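Local structure of 2''-aminoglycoside nucleotidyltransferase (4WQK) at residues V7-H11 / I116-P120. The protein confers bacterial resistance to kanamycin, gentamicin, tobramycin and related aminoglycosides by adenylating their 2''-hydroxyl group, using two magnesium ions. Numbering follows the deposited sequence.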
loop_
_atom_site.group_PDB
_atom_site.type_symbol
_atom_site.label_atom_id
_atom_site.label_comp_id
_atom_site.label_asym_id
_atom_site.label_seq_id
_atom_site.Cartn_x
_atom_site.Cartn_y
_atom_site.Cartn_z
ATOM N N VAL A 7 4.735 13.222 -4.875
ATOM C CA VAL A 7 5.459 13.359 -3.598
ATOM C C VAL A 7 4.830 14.486 -2.784
ATOM O O VAL A 7 4.522 14.300 -1.592
ATOM C CB VAL A 7 6.962 13.635 -3.801
ATOM C CG1 VAL A 7 7.622 14.078 -2.483
ATOM C CG2 VAL A 7 7.663 12.363 -4.302
ATOM N N THR A 8 4.559 15.612 -3.429
ATOM C CA THR A 8 3.980 16.754 -2.725
ATOM C C THR A 8 2.602 16.362 -2.188
ATOM O O THR A 8 2.255 16.669 -1.032
ATOM C CB THR A 8 3.869 17.969 -3.642
ATOM O OG1 THR A 8 5.187 18.378 -4.036
ATOM C CG2 THR A 8 3.203 19.111 -2.910
ATOM N N LEU A 9 1.818 15.605 -2.977
ATOM C CA LEU A 9 0.502 15.172 -2.533
ATOM C C LEU A 9 0.556 14.185 -1.377
ATOM O O LEU A 9 -0.219 14.299 -0.412
ATOM C CB LEU A 9 -0.277 14.572 -3.720
ATOM C CG LEU A 9 -1.673 14.078 -3.326
ATOM C CD1 LEU A 9 -2.560 15.228 -2.843
ATOM C CD2 LEU A 9 -2.290 13.444 -4.579
ATOM N N ILE A 10 1.457 13.203 -1.429
ATOM C CA ILE A 10 1.687 12.274 -0.338
ATOM C C ILE A 10 2.023 13.061 0.933
ATOM O O ILE A 10 1.455 12.785 2.007
ATOM C CB ILE A 10 2.822 11.267 -0.670
ATOM C CG1 ILE A 10 2.331 10.274 -1.722
ATOM C CG2 ILE A 10 3.249 10.531 0.588
ATOM C CD1 ILE A 10 3.477 9.431 -2.356
ATOM N N HIS A 11 2.920 14.029 0.812
ATOM C CA HIS A 11 3.270 14.805 2.021
ATOM C C HIS A 11 2.043 15.573 2.536
ATOM O O HIS A 11 1.804 15.623 3.784
ATOM C CB HIS A 11 4.436 15.778 1.774
ATOM C CG HIS A 11 5.780 15.097 1.712
ATOM N ND1 HIS A 11 6.952 15.797 1.925
ATOM C CD2 HIS A 11 6.144 13.816 1.478
ATOM C CE1 HIS A 11 7.978 14.965 1.820
ATOM N NE2 HIS A 11 7.515 13.756 1.535
ATOM N N ILE A 116 10.169 9.106 2.218
ATOM C CA ILE A 116 9.880 9.702 0.914
ATOM C C ILE A 116 10.319 11.174 0.953
ATOM O O ILE A 116 9.732 11.984 1.710
ATOM C CB ILE A 116 8.382 9.591 0.567
ATOM C CG1 ILE A 116 7.951 8.117 0.455
ATOM C CG2 ILE A 116 8.082 10.393 -0.737
ATOM C CD1 ILE A 116 6.439 7.928 0.225
ATOM N N ALA A 117 11.345 11.536 0.182
ATOM C CA ALA A 117 11.837 12.906 0.112
ATOM C C ALA A 117 12.072 13.460 1.517
ATOM O O ALA A 117 11.637 14.566 1.864
ATOM C CB ALA A 117 10.874 13.793 -0.661
ATOM N N GLY A 118 12.783 12.658 2.307
ATOM C CA GLY A 118 13.234 13.071 3.631
ATOM C C GLY A 118 12.243 12.902 4.747
ATOM O O GLY A 118 12.587 13.137 5.894
ATOM N N ARG A 119 11.033 12.491 4.411
ATOM C CA ARG A 119 9.954 12.378 5.398
ATOM C C ARG A 119 9.800 10.922 5.781
ATOM O O ARG A 119 9.503 10.083 4.913
ATOM C CB ARG A 119 8.613 12.840 4.812
ATOM C CG ARG A 119 7.508 12.918 5.881
ATOM C CD ARG A 119 6.160 12.902 5.229
ATOM N NE ARG A 119 5.098 13.456 6.078
ATOM C CZ ARG A 119 4.543 12.855 7.120
ATOM N NH1 ARG A 119 4.934 11.642 7.520
ATOM N NH2 ARG A 119 3.574 13.489 7.776
ATOM N N PRO A 120 9.924 10.599 7.065
ATOM C CA PRO A 120 9.568 9.223 7.461
ATOM C C PRO A 120 8.091 8.952 7.252
ATOM O O PRO A 120 7.224 9.829 7.493
ATOM C CB PRO A 120 9.936 9.167 8.949
ATOM C CG PRO A 120 10.947 10.304 9.114
ATOM C CD PRO A 120 10.362 11.403 8.210
HETATM O O HOH W 1 3.960 15.891 5.477
#
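His-11, on the N-terminal helix 5-19 of the nucleotidyltransferase fold, meets the type I' turn Ile-116 to Arg-119 that closes the beta hairpin 114-121, and so docks a hairpin of the C-terminal domain on a helix of the N-terminal one. His-11 NE2 donates to Ile-116 O at 2.8 Å. The oxygen lies close to the ring plane, yet the donor stands above the carbonyl plane; Arg-119 N, the hairpin's own donor, reaches the same oxygen from the opposite face, so two N-H groups grip it. The imidazole is also held between aliphatic groups. Off-centre over one face sits Val-7 CG1 from the preceding helical turn; over the other, Arg-119 CD makes a CH-pi contact, 4.0 Å from the centroid of the His-11 ring. Arg-119 can do this because CG is anti to its backbone N (chi1 -172°) and the chain runs extended to NE, antiparallel alongside the histidine.

Next to the histidine the packing is apolar. Val-7 CG1 meets Ala-117 CB at 3.7 Å, while Ile-116 turns CG2 to Val-7 and CD1 to Ile-10, lying roughly perpendicular to the latter; Trp-30 of helix 28-36 touches all three of Val-7, Ile-10 and Ile-116. The arginine head is fixed separately: NH2 forms a salt bridge with Asp-18, farther along helix 5-19, and NH1 donates to Pro-120 O. Finally, one water accepts from Arg-119 NE at 2.8 Å and donates to His-11 O, also at 2.8 Å.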